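Long-range contacts in anthranilate synthase component I (Streptococcus pneumoniae serotype 4, PDB 5KCK), which belongs to the family of large anthranilate synthase components, alpha/beta proteins whose chain folds around extensive antiparallel sheets: residues R217-V222 with R418-A423; Q251-S256 with M412-Q417; R387-G392 with A406-T411. All blocks are in the same frame, centred on the assembly; numbering follows the deposited sequence.

Contact 1. Residues R217-V222 with R418-A423; sequences RFSAEV and RAYVQA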
ATOM      1  N   ARG A 217      14.302  28.428  14.936  1.00 29.34           N
ATOM      2  CA  ARG A 217      13.742  28.565  13.605  1.00 27.37           C
ATOM      3  C   ARG A 217      14.875  28.707  12.592  1.00 35.77           C
ATOM      4  O   ARG A 217      15.961  29.197  12.918  1.00 29.62           O
ATOM      5  CB  ARG A 217      12.797  29.763  13.548  1.00 29.83           C
ATOM      6  CG  ARG A 217      12.228  30.083  12.184  1.00 29.92           C
ATOM      7  CD  ARG A 217      11.188  31.170  12.321  1.00 28.08           C
ATOM      8  NE  ARG A 217      10.056  30.703  13.107  1.00 28.91           N
ATOM      9  CZ  ARG A 217       9.129  31.495  13.636  1.00 31.70           C
ATOM     10  NH1 ARG A 217       9.207  32.810  13.471  1.00 29.28           N
ATOM     11  NH2 ARG A 217       8.124  30.970  14.328  1.00 24.36           N
ATOM     12  N   PHE A 218      14.623  28.227  11.374  1.00 27.74           N
ATOM     13  CA  PHE A 218      15.550  28.351  10.257  1.00 28.62           C
ATOM     14  C   PHE A 218      14.747  28.734   9.027  1.00 33.88           C
ATOM     15  O   PHE A 218      13.568  28.388   8.918  1.00 29.87           O
ATOM     16  CB  PHE A 218      16.322  27.046   9.991  1.00 33.57           C
ATOM     17  CG  PHE A 218      17.061  26.520  11.189  1.00 34.27           C
ATOM     18  CD1 PHE A 218      16.398  25.766  12.153  1.00 38.40           C
ATOM     19  CD2 PHE A 218      18.413  26.781  11.355  1.00 36.15           C
ATOM     20  CE1 PHE A 218      17.073  25.284  13.266  1.00 38.10           C
ATOM     21  CE2 PHE A 218      19.096  26.308  12.464  1.00 35.99           C
ATOM     22  CZ  PHE A 218      18.424  25.555  13.420  1.00 34.55           C
ATOM     23  N   SER A 219      15.374  29.454   8.100  1.00 28.91           N
ATOM     24  CA  SER A 219      14.644  29.791   6.886  1.00 32.13           C
ATOM     25  C   SER A 219      15.597  29.961   5.711  1.00 29.63           C
ATOM     26  O   SER A 219      16.790  30.208   5.877  1.00 30.99           O
ATOM     27  CB  SER A 219      13.776  31.044   7.077  1.00 33.68           C
ATOM     28  OG  SER A 219      14.551  32.218   7.218  1.00 29.64           O
ATOM     29  N   ALA A 220      15.040  29.802   4.510  1.00 31.06           N
ATOM     30  CA  ALA A 220      15.784  29.926   3.266  1.00 33.77           C
ATOM     31  C   ALA A 220      14.919  30.594   2.208  1.00 35.01           C
ATOM     32  O   ALA A 220      13.690  30.479   2.224  1.00 30.65           O
ATOM     33  CB  ALA A 220      16.244  28.561   2.741  1.00 37.80           C
ATOM     34  N   GLU A 221      15.581  31.286   1.282  1.00 31.45           N
ATOM     35  CA  GLU A 221      14.915  31.763   0.077  1.00 31.49           C
ATOM     36  C   GLU A 221      14.376  30.581  -0.718  1.00 34.04           C
ATOM     37  O   GLU A 221      15.114  29.638  -1.017  1.00 36.98           O
ATOM     38  CB  GLU A 221      15.902  32.558  -0.777  1.00 33.39           C
ATOM     39  CG  GLU A 221      16.486  33.778  -0.104  1.00 47.86           C
ATOM     40  CD  GLU A 221      17.595  34.397  -0.930  1.00 62.41           C
ATOM     41  OE1 GLU A 221      18.657  33.756  -1.069  1.00 67.62           O
ATOM     42  OE2 GLU A 221      17.401  35.514  -1.456  1.00 68.07           O
ATOM     43  N   VAL A 222      13.085  30.621  -1.061  1.00 34.03           N
ATOM     44  CA  VAL A 222      12.475  29.472  -1.727  1.00 35.00           C
ATOM     45  C   VAL A 222      13.111  29.285  -3.094  1.00 41.13           C
ATOM     46  O   VAL A 222      13.294  30.245  -3.852  1.00 42.64           O
ATOM     47  CB  VAL A 222      10.948  29.621  -1.841  1.00 36.23           C
ATOM     48  CG1 VAL A 222      10.315  29.693  -0.470  1.00 39.70           C
ATOM     49  CG2 VAL A 222      10.563  30.844  -2.678  1.00 44.27           C
ATOM     50  N   ARG A 418      10.109  32.868   1.416  1.00 28.73           N
ATOM     51  CA  ARG A 418      11.039  32.098   2.227  1.00 28.37           C
ATOM     52  C   ARG A 418      10.374  30.800   2.672  1.00 31.18           C
ATOM     53  O   ARG A 418       9.153  30.653   2.614  1.00 27.60           O
ATOM     54  CB  ARG A 418      11.511  32.893   3.454  1.00 28.70           C
ATOM     55  CG  ARG A 418      12.365  34.094   3.112  1.00 33.76           C
ATOM     56  CD  ARG A 418      12.933  34.765   4.362  1.00 37.24           C
ATOM     57  NE  ARG A 418      14.009  33.996   4.985  1.00 30.84           N
ATOM     58  CZ  ARG A 418      15.243  33.916   4.505  1.00 34.80           C
ATOM     59  NH1 ARG A 418      15.558  34.552   3.383  1.00 32.97           N
ATOM     60  NH2 ARG A 418      16.161  33.197   5.141  1.00 34.11           N
ATOM     61  N   ALA A 419      11.197  29.852   3.111  1.00 30.79           N
ATOM     62  CA  ALA A 419      10.727  28.584   3.656  1.00 30.51           C
ATOM     63  C   ALA A 419      11.191  28.490   5.100  1.00 27.98           C
ATOM     64  O   ALA A 419      12.396  28.563   5.368  1.00 32.35           O
ATOM     65  CB  ALA A 419      11.254  27.405   2.836  1.00 26.02           C
ATOM     66  N   TYR A 420      10.252  28.322   6.025  1.00 24.53           N
ATOM     67  CA  TYR A 420      10.558  28.331   7.452  1.00 25.00           C
ATOM     68  C   TYR A 420      10.376  26.940   8.039  1.00 29.09           C
ATOM     69  O   TYR A 420       9.326  26.313   7.858  1.00 28.39           O
ATOM     70  CB  TYR A 420       9.669  29.318   8.211  1.00 24.17           C
ATOM     71  CG  TYR A 420       9.678  30.737   7.680  1.00 25.27           C
ATOM     72  CD1 TYR A 420       8.782  31.141   6.694  1.00 24.96           C
ATOM     73  CD2 TYR A 420      10.565  31.681   8.186  1.00 26.14           C
ATOM     74  CE1 TYR A 420       8.783  32.444   6.224  1.00 31.46           C
ATOM     75  CE2 TYR A 420      10.569  32.975   7.729  1.00 27.12           C
ATOM     76  CZ  TYR A 420       9.681  33.358   6.751  1.00 31.95           C
ATOM     77  OH  TYR A 420       9.702  34.659   6.298  1.00 37.49           O
ATOM     78  N   VAL A 421      11.388  26.470   8.763  1.00 24.18           N
ATOM     79  CA  VAL A 421      11.262  25.254   9.555  1.00 28.40           C
ATOM     80  C   VAL A 421      11.685  25.564  10.982  1.00 30.48           C
ATOM     81  O   VAL A 421      12.425  26.516  11.240  1.00 33.87           O
ATOM     82  CB  VAL A 421      12.098  24.093   8.979  1.00 30.72           C
ATOM     83  CG1 VAL A 421      11.544  23.679   7.631  1.00 24.44           C
ATOM     84  CG2 VAL A 421      13.551  24.517   8.853  1.00 25.60           C
ATOM     85  N   GLN A 422      11.215  24.733  11.913  1.00 23.53           N
ATOM     86  CA  GLN A 422      11.409  24.998  13.329  1.00 25.28           C
ATOM     87  C   GLN A 422      11.355  23.682  14.095  1.00 29.88           C
ATOM     88  O   GLN A 422      10.573  22.794  13.749  1.00 32.41           O
ATOM     89  CB  GLN A 422      10.339  25.975  13.845  1.00 23.35           C
ATOM     90  CG  GLN A 422      10.529  26.440  15.277  1.00 26.84           C
ATOM     91  CD  GLN A 422       9.839  27.770  15.552  1.00 31.68           C
ATOM     92  OE1 GLN A 422       9.192  28.331  14.675  1.00 23.62           O
ATOM     93  NE2 GLN A 422       9.982  28.278  16.773  1.00 24.78           N
ATOM     94  N   ALA A 423      12.186  23.561  15.133  1.00 27.88           N
ATOM     95  CA  ALA A 423      12.181  22.357  15.955  1.00 35.89           C
ATOM     96  C   ALA A 423      12.646  22.686  17.365  1.00 35.81           C
ATOM     97  O   ALA A 423      13.503  23.550  17.570  1.00 26.73           O
ATOM     98  CB  ALA A 423      13.061  21.257  15.366  1.00 25.49           C
TER
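Arg418 and Ser219, on adjacent strands, are joined by a side-on grip in which two guanidinium nitrogens share one hydroxyl oxygen. Arg418 donates to Ser219 OG from NE at 2.9 Å and from NH2 at 2.8 Å. The oxygen lies almost in the guanidinium plane, and both bonds are bent because two N-H groups converge on one atom. A kink in the arginine chain (chi3 73°) folds the group back over strand 217-221, so that one face of it rests on the backbone, with Ala220 C 4.0 Å above the plane. Serine suits the place because its short side chain holds OG between this arginine and His187 NE2, with which it is also hydrogen-bonded. The Tyr420 ring approaches the same residue obliquely, its CD2 3.5 Å from Ser219 CB.

These strands are antiparallel neighbours (161°) in the sheet that also holds strand 411-415. Phe218 pairs with Val421 and Ala220 with Ala419 through backbone bonds in both directions, Phe218 N reaching Val421 O at 2.8 Å. Their side chains share the face opposite Ser219 and Tyr420, where Phe218 CB lies 3.9 Å from Val421 CG2 and Phe218 packs against Ile441 and Ala444 of helix 433-446; apolar residues fit this buried side.

On the face of Ser219, Arg217 makes a second two-nitrogen grip, on Gln422. The guanidinium and amide planes stand 77° apart. Arg217 NH2 meets Gln422 OE1 on a lone pair at 2.9 Å, whereas Arg217 NE comes to the same oxygen, 3.0 Å away, from above the carbonyl plane. Arg217 NH2 bonds Lys386 O as well. Glutamine suits its place, with OE1 accepting from Arg217 while NE2 pairs with Ser215 OG, consistent with this orientation of the amide.

Contact 2. Residues Q251-S256 with M412-Q417; sequences QIIGAS and MILKNQ. With GOL (glycerol), chain C.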
ATOM      1  N   GLN A 251       1.788  28.812   2.123  1.00 24.31           N
ATOM      2  CA  GLN A 251       1.490  27.388   2.101  1.00 24.08           C
ATOM      3  C   GLN A 251       2.063  26.734   3.349  1.00 24.01           C
ATOM      4  O   GLN A 251       3.079  27.173   3.894  1.00 30.55           O
ATOM      5  CB  GLN A 251       2.062  26.670   0.856  1.00 25.04           C
ATOM      6  CG  GLN A 251       1.526  27.131  -0.500  1.00 25.32           C
ATOM      7  CD  GLN A 251       2.090  28.465  -0.930  1.00 29.30           C
ATOM      8  OE1 GLN A 251       3.298  28.697  -0.847  1.00 37.15           O
ATOM      9  NE2 GLN A 251       1.217  29.359  -1.377  1.00 32.78           N
ATOM     10  N   ILE A 252       1.418  25.656   3.771  1.00 23.43           N
ATOM     11  CA  ILE A 252       1.857  24.858   4.907  1.00 28.75           C
ATOM     12  C   ILE A 252       2.042  23.430   4.412  1.00 26.45           C
ATOM     13  O   ILE A 252       1.124  22.845   3.819  1.00 23.51           O
ATOM     14  CB  ILE A 252       0.857  24.942   6.068  1.00 28.22           C
ATOM     15  CG1 ILE A 252       0.822  26.372   6.620  1.00 22.11           C
ATOM     16  CG2 ILE A 252       1.213  23.959   7.179  1.00 22.44           C
ATOM     17  CD1 ILE A 252      -0.183  26.555   7.712  1.00 27.60           C
ATOM     18  N   ILE A 253       3.239  22.886   4.613  1.00 24.89           N
ATOM     19  CA  ILE A 253       3.601  21.563   4.119  1.00 25.62           C
ATOM     20  C   ILE A 253       4.219  20.789   5.271  1.00 30.83           C
ATOM     21  O   ILE A 253       5.205  21.242   5.865  1.00 26.64           O
ATOM     22  CB  ILE A 253       4.586  21.632   2.943  1.00 26.88           C
ATOM     23  CG1 ILE A 253       4.172  22.724   1.954  1.00 26.66           C
ATOM     24  CG2 ILE A 253       4.681  20.273   2.257  1.00 35.39           C
ATOM     25  CD1 ILE A 253       5.182  22.951   0.817  1.00 31.98           C
ATOM     26  N   GLY A 254       3.667  19.621   5.579  1.00 25.75           N
ATOM     27  CA  GLY A 254       4.189  18.929   6.740  1.00 29.57           C
ATOM     28  C   GLY A 254       3.917  17.445   6.741  1.00 33.94           C
ATOM     29  O   GLY A 254       3.098  16.928   5.978  1.00 26.05           O
ATOM     30  N   ALA A 255       4.631  16.771   7.648  1.00 27.16           N
ATOM     31  CA  ALA A 255       4.574  15.328   7.826  1.00 27.70           C
ATOM     32  C   ALA A 255       4.651  15.007   9.322  1.00 32.06           C
ATOM     33  O   ALA A 255       5.525  14.287   9.792  1.00 33.04           O
ATOM     34  CB  ALA A 255       5.702  14.641   7.060  1.00 29.30           C
ATOM     35  N   SER A 256       3.737  15.577  10.092  1.00 26.46           N
ATOM     36  CA  SER A 256       3.742  15.362  11.536  1.00 31.54           C
ATOM     37  C   SER A 256       3.422  13.909  11.861  1.00 32.06           C
ATOM     38  O   SER A 256       2.405  13.384  11.396  1.00 34.25           O
ATOM     39  CB  SER A 256       2.730  16.262  12.225  1.00 25.09           C
ATOM     40  OG  SER A 256       2.664  15.933  13.601  1.00 30.91           O
HETATM   41  N   MSE A 412       6.668  22.757   7.527  1.00 23.04           N
HETATM   42  CA  MSE A 412       7.315  23.879   6.864  1.00 22.00           C
HETATM   43  C   MSE A 412       6.298  24.951   6.440  1.00 21.94           C
HETATM   44  O   MSE A 412       5.218  24.638   5.944  1.00 26.73           O
HETATM   45  CB  MSE A 412       8.107  23.371   5.653  1.00 22.11           C
HETATM   46  CG  MSE A 412       8.794  24.433   4.824  1.00 36.58           C
HETATM   47 SE   MSE A 412       9.635  23.654   3.210  1.00 52.84          SE
HETATM   48  CE  MSE A 412      11.012  22.578   4.100  1.00 43.37           C
ATOM     49  N   ILE A 413       6.654  26.217   6.629  1.00 23.36           N
ATOM     50  CA  ILE A 413       5.829  27.344   6.214  1.00 21.69           C
ATOM     51  C   ILE A 413       6.516  28.027   5.042  1.00 28.20           C
ATOM     52  O   ILE A 413       7.683  28.429   5.147  1.00 28.31           O
ATOM     53  CB  ILE A 413       5.613  28.352   7.358  1.00 32.27           C
ATOM     54  CG1 ILE A 413       5.247  27.642   8.666  1.00 35.59           C
ATOM     55  CG2 ILE A 413       4.574  29.387   6.959  1.00 21.97           C
ATOM     56  CD1 ILE A 413       4.080  26.718   8.541  1.00 51.56           C
ATOM     57  N   LEU A 414       5.783  28.194   3.944  1.00 28.83           N
ATOM     58  CA  LEU A 414       6.255  28.943   2.780  1.00 28.77           C
ATOM     59  C   LEU A 414       5.508  30.269   2.727  1.00 30.69           C
ATOM     60  O   LEU A 414       4.299  30.297   2.478  1.00 30.32           O
ATOM     61  CB  LEU A 414       6.052  28.151   1.492  1.00 27.77           C
ATOM     62  CG  LEU A 414       7.291  27.363   1.070  1.00 43.03           C
ATOM     63  CD1 LEU A 414       7.623  26.309   2.089  1.00 41.78           C
ATOM     64  CD2 LEU A 414       7.073  26.741  -0.275  1.00 48.81           C
ATOM     65  N   LYS A 415       6.230  31.358   2.957  1.00 25.22           N
ATOM     66  CA  LYS A 415       5.632  32.685   2.989  1.00 26.96           C
ATOM     67  C   LYS A 415       6.747  33.710   2.849  1.00 31.79           C
ATOM     68  O   LYS A 415       7.889  33.454   3.240  1.00 27.26           O
ATOM     69  CB  LYS A 415       4.850  32.903   4.292  1.00 30.02           C
ATOM     70  CG  LYS A 415       3.944  34.126   4.313  1.00 31.37           C
ATOM     71  CD  LYS A 415       3.198  34.223   5.642  1.00 33.31           C
ATOM     72  CE  LYS A 415       2.198  35.367   5.626  1.00 40.02           C
ATOM     73  NZ  LYS A 415       2.797  36.650   5.138  1.00 48.24           N
ATOM     74  N   ASN A 416       6.405  34.872   2.288  1.00 32.57           N
ATOM     75  CA  ASN A 416       7.362  35.969   2.117  1.00 33.69           C
ATOM     76  C   ASN A 416       8.540  35.549   1.242  1.00 34.15           C
ATOM     77  O   ASN A 416       9.660  36.035   1.414  1.00 31.51           O
ATOM     78  CB  ASN A 416       7.863  36.489   3.470  1.00 29.88           C
ATOM     79  CG  ASN A 416       6.738  36.692   4.471  1.00 34.30           C
ATOM     80  OD1 ASN A 416       5.720  37.310   4.162  1.00 37.09           O
ATOM     81  ND2 ASN A 416       6.913  36.158   5.680  1.00 30.40           N
ATOM     82  N   GLN A 417       8.292  34.616   0.322  1.00 32.96           N
ATOM     83  CA  GLN A 417       9.310  34.056  -0.567  1.00 34.83           C
ATOM     84  C   GLN A 417      10.408  33.318   0.200  1.00 36.09           C
ATOM     85  O   GLN A 417      11.521  33.148  -0.306  1.00 38.75           O
ATOM     86  CB  GLN A 417       9.913  35.146  -1.463  1.00 36.99           C
ATOM     87  CG  GLN A 417       8.874  36.028  -2.146  1.00 47.81           C
ATOM     88  CD  GLN A 417       8.390  35.447  -3.459  1.00 65.33           C
ATOM     89  OE1 GLN A 417       7.218  35.083  -3.603  1.00 67.38           O
ATOM     90  NE2 GLN A 417       9.290  35.368  -4.435  1.00 69.02           N
TER
HETATM   91  C1  GOL C 502       5.924  32.912  -1.515  1.00 53.51           C
HETATM   92  O1  GOL C 502       5.692  33.314  -0.187  1.00 46.78           O
HETATM   93  C2  GOL C 502       4.741  32.111  -2.050  1.00 55.97           C
HETATM   94  O2  GOL C 502       4.716  30.838  -1.454  1.00 53.32           O
HETATM   95  C3  GOL C 502       3.423  32.810  -1.757  1.00 58.79           C
HETATM   96  O3  GOL C 502       2.386  31.976  -2.224  1.00 59.50           O
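An antiparallel pairing of beta strands, with a glycerol molecule bound at one end, brings Gln251, Ile252 and Ile253 against Leu414, Ile413 and Met412. Gln251 and Leu414 exchange two backbone bonds, Leu414 N meeting Gln251 O at 2.9 Å. Ile253 and Met412, modelled as selenomethionine, do the same, with Met412 N 2.7 Å from Ile253 O.

Between these hydrogen-bonded pairs, Ile252 and Ile413 form a non-hydrogen-bonded pair. Their side chains lie alongside each other and point the same way. Ile413 is bent at its second torsion (chi2 -54°), which swings CD1 to 3.8 Å from Ile252 CG1, and Val389 packs on both isoleucines. Branched aliphatic residues suit such a buried strand.

Within the antiparallel sheet, strand 250-254 is flanked by 242-246 and 411-415, and helix 226-236 covers the opposite face: Tyr230 touches Ile253, Phe229 touches Met412 and Pro226 touches Leu414. On this side the methyls Ile253 CD1 and Leu414 CD1 approach to 4.3 Å.

Gln251 is the polar member of the same face. A bend at chi2 (75°) carries its amide across Leu414, with Gln251 OE1 3.7 Å from Leu414 CB, and turns both polar atoms to the glycerol. Glycerol O2 donates to Gln251 OE1 at 2.6 Å, and Gln251 NE2 donates to glycerol O3 at 3.0 Å; glycerol thus takes both ends of the amide, and Asp246 OD1 is a second partner of NE2. The backbone Gln417 N donates to glycerol O1 at 3.0 Å, and Gly248 O supplies a further partner for this molecule, which probably came from the crystallisation liquor.

Contact 3. Residues R387-G392 with A406-T411; sequences RGVYAG and AIAIRT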
ATOM      1  N   ARG A 387       5.748  31.855  17.816  1.00 24.88           N
ATOM      2  CA  ARG A 387       5.813  30.511  17.246  1.00 28.47           C
ATOM      3  C   ARG A 387       4.922  30.375  16.021  1.00 28.11           C
ATOM      4  O   ARG A 387       5.339  29.797  15.010  1.00 28.68           O
ATOM      5  CB  ARG A 387       5.444  29.469  18.305  1.00 23.15           C
ATOM      6  CG  ARG A 387       6.596  29.205  19.254  1.00 24.03           C
ATOM      7  CD  ARG A 387       6.268  28.187  20.314  1.00 23.74           C
ATOM      8  NE  ARG A 387       7.498  27.750  20.963  1.00 26.95           N
ATOM      9  CZ  ARG A 387       7.592  26.657  21.706  1.00 29.99           C
ATOM     10  NH1 ARG A 387       6.520  25.897  21.892  1.00 23.63           N
ATOM     11  NH2 ARG A 387       8.753  26.324  22.254  1.00 25.65           N
ATOM     12  N   GLY A 388       3.700  30.898  16.084  1.00 22.65           N
ATOM     13  CA  GLY A 388       2.828  30.834  14.917  1.00 23.94           C
ATOM     14  C   GLY A 388       2.313  29.428  14.687  1.00 23.69           C
ATOM     15  O   GLY A 388       1.775  28.781  15.597  1.00 20.42           O
ATOM     16  N   VAL A 389       2.467  28.944  13.449  1.00 25.84           N
ATOM     17  CA  VAL A 389       1.983  27.605  13.105  1.00 19.50           C
ATOM     18  C   VAL A 389       2.705  26.547  13.931  1.00 33.09           C
ATOM     19  O   VAL A 389       2.081  25.625  14.473  1.00 29.78           O
ATOM     20  CB  VAL A 389       2.145  27.336  11.598  1.00 23.29           C
ATOM     21  CG1 VAL A 389       1.885  25.851  11.294  1.00 18.72           C
ATOM     22  CG2 VAL A 389       1.209  28.232  10.785  1.00 19.70           C
ATOM     23  N   TYR A 390       4.030  26.658  14.031  1.00 26.25           N
ATOM     24  CA  TYR A 390       4.818  25.686  14.777  1.00 22.16           C
ATOM     25  C   TYR A 390       4.249  25.479  16.175  1.00 21.63           C
ATOM     26  O   TYR A 390       3.945  26.445  16.882  1.00 21.89           O
ATOM     27  CB  TYR A 390       6.276  26.144  14.880  1.00 23.17           C
ATOM     28  CG  TYR A 390       7.061  25.338  15.901  1.00 24.30           C
ATOM     29  CD1 TYR A 390       7.479  24.052  15.610  1.00 23.23           C
ATOM     30  CD2 TYR A 390       7.361  25.852  17.155  1.00 28.78           C
ATOM     31  CE1 TYR A 390       8.187  23.304  16.521  1.00 29.04           C
ATOM     32  CE2 TYR A 390       8.073  25.099  18.083  1.00 28.96           C
ATOM     33  CZ  TYR A 390       8.481  23.823  17.752  1.00 24.45           C
ATOM     34  OH  TYR A 390       9.184  23.041  18.642  1.00 34.72           O
ATOM     35  N   ALA A 391       4.107  24.206  16.559  1.00 23.89           N
ATOM     36  CA  ALA A 391       3.660  23.747  17.875  1.00 23.98           C
ATOM     37  C   ALA A 391       2.175  23.985  18.114  1.00 24.19           C
ATOM     38  O   ALA A 391       1.719  23.900  19.263  1.00 21.55           O
ATOM     39  CB  ALA A 391       4.463  24.387  19.017  1.00 23.16           C
ATOM     40  N   GLY A 392       1.413  24.309  17.073  1.00 22.85           N
ATOM     41  CA  GLY A 392      -0.033  24.351  17.175  1.00 18.10           C
ATOM     42  C   GLY A 392      -0.643  23.034  16.733  1.00 22.18           C
ATOM     43  O   GLY A 392      -0.081  21.968  17.015  1.00 21.86           O
ATOM     44  N   ALA A 406      -3.327  17.021  14.146  1.00 16.58           N
ATOM     45  CA  ALA A 406      -1.922  16.706  14.374  1.00 19.78           C
ATOM     46  C   ALA A 406      -1.216  17.845  15.109  1.00 20.76           C
ATOM     47  O   ALA A 406      -1.571  19.021  14.968  1.00 21.67           O
ATOM     48  CB  ALA A 406      -1.214  16.436  13.045  1.00 17.18           C
ATOM     49  N   ILE A 407      -0.201  17.487  15.897  1.00 18.03           N
ATOM     50  CA  ILE A 407       0.721  18.485  16.437  1.00 17.48           C
ATOM     51  C   ILE A 407       1.543  19.079  15.299  1.00 21.68           C
ATOM     52  O   ILE A 407       2.139  18.346  14.502  1.00 21.91           O
ATOM     53  CB  ILE A 407       1.648  17.855  17.485  1.00 18.11           C
ATOM     54  CG1 ILE A 407       0.856  17.110  18.566  1.00 18.14           C
ATOM     55  CG2 ILE A 407       2.559  18.928  18.094  1.00 21.00           C
ATOM     56  CD1 ILE A 407       1.765  16.329  19.510  1.00 22.00           C
ATOM     57  N   ALA A 408       1.625  20.410  15.239  1.00 23.04           N
ATOM     58  CA  ALA A 408       2.317  21.079  14.129  1.00 25.16           C
ATOM     59  C   ALA A 408       3.834  21.102  14.369  1.00 23.77           C
ATOM     60  O   ALA A 408       4.463  22.137  14.592  1.00 26.67           O
ATOM     61  CB  ALA A 408       1.751  22.476  13.916  1.00 17.73           C
ATOM     62  N   ILE A 409       4.420  19.912  14.336  1.00 29.98           N
ATOM     63  CA  ILE A 409       5.862  19.748  14.250  1.00 28.36           C
ATOM     64  C   ILE A 409       6.170  19.153  12.885  1.00 26.81           C
ATOM     65  O   ILE A 409       5.280  18.698  12.168  1.00 24.14           O
ATOM     66  CB  ILE A 409       6.429  18.853  15.368  1.00 26.76           C
ATOM     67  CG1 ILE A 409       5.801  17.467  15.284  1.00 26.57           C
ATOM     68  CG2 ILE A 409       6.241  19.484  16.747  1.00 20.27           C
ATOM     69  CD1 ILE A 409       6.222  16.549  16.404  1.00 32.85           C
ATOM     70  N   ARG A 410       7.455  19.138  12.538  1.00 24.03           N
ATOM     71  CA  ARG A 410       7.899  18.663  11.230  1.00 22.48           C
ATOM     72  C   ARG A 410       7.077  19.315  10.121  1.00 27.76           C
ATOM     73  O   ARG A 410       6.637  18.672   9.164  1.00 30.23           O
ATOM     74  CB  ARG A 410       7.835  17.140  11.153  1.00 31.63           C
ATOM     75  CG  ARG A 410       8.739  16.435  12.152  1.00 50.13           C
ATOM     76  CD  ARG A 410       9.895  15.764  11.435  1.00 62.15           C
ATOM     77  NE  ARG A 410       9.394  14.882  10.389  1.00 65.91           N
ATOM     78  CZ  ARG A 410       8.996  13.633  10.600  1.00 76.83           C
ATOM     79  NH1 ARG A 410       9.057  13.111  11.819  1.00 78.51           N
ATOM     80  NH2 ARG A 410       8.537  12.902   9.592  1.00 81.42           N
ATOM     81  N   THR A 411       6.858  20.612  10.266  1.00 20.24           N
ATOM     82  CA  THR A 411       5.987  21.369   9.384  1.00 31.76           C
ATOM     83  C   THR A 411       6.758  22.557   8.835  1.00 35.18           C
ATOM     84  O   THR A 411       7.426  23.271   9.589  1.00 31.42           O
ATOM     85  CB  THR A 411       4.742  21.830  10.139  1.00 26.61           C
ATOM     86  OG1 THR A 411       4.010  20.678  10.577  1.00 25.50           O
ATOM     87  CG2 THR A 411       3.857  22.691   9.256  1.00 29.34           C
TER
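Val389 meets Ala408 through backbone and side chain: Val389 O lies 3.2 Å from Ala408 CB, and Val389 CG1 touches the same methyl more loosely. Val389 CG1 also packs at 4.2 Å against Thr411 CG2, so the valine covers the apolar side of a threonine whose OG1 donates to Ile409 O and is also hydrogen-bonded to Tyr243 OH.

Next, Tyr390 CB leads away from 406-411, but with CG opposite the backbone nitrogen (chi1 167°) the ring is brought back beside the second segment at an oblique angle. Tyr390 CD1 comes 3.7 Å from Ala408 O, and Tyr390 CE1 lies 4.3 Å from Ile409 CG2. The methyl of Ala391 covers one ring face, while Arg387 NE lies at the ring edge and Tyr390 CE2 over the centre of the guanidinium, which is salt-bridged to Glu383.

Ala391 occupies the third position of a type II beta turn from Val389 to Gly392, with the positive phi of that position, which alanine tolerates more readily than a beta-branched residue. Ala391 N donates nearly straight to Ala408 O at 2.9 Å.

Gly392 closes the turn, Gly392 N bonding to Val389 O at 3.0 Å, and lacks a beta carbon where that carbonyl presses close. Gly392 O then accepts from Ala408 N, also at 2.9 Å. Ala408, the centre of an inverse gamma turn, thus gives and receives one bond. Beyond Gly392 the chain enters strand 393-398, which pairs with 403-407, so the contact lies at the open end of this hairpin.

In both bonds the donor stands above the carbonyl plane, 37° out at Ala408 O and 53° out at Gly392 O. Two turns are thus clasped through one alanine's amide and carbonyl, in a buried setting that probably strengthens the bonds.

In the fold
From the N terminus the chain first passes 217-222, whose loop of 195 residues is closed by contact 1 at 418-423. Inside it, contact 2 closes a loop of 155 residues between 251-256 and 412-417, and inside that contact 3 closes one of only 13, so the three nest without crossing. Contacts 1 and 2 belong to the same antiparallel sheet and are joined by successive strands 411-415 and 418-427, linked by a bond from Tyr420 N to Ile413 O. Contact 3 sits where strand 403-407 of the other large sheet gives way to strand 411-415, with Ser256 OG bonded to Ile407 O, and so ties the two sheets together.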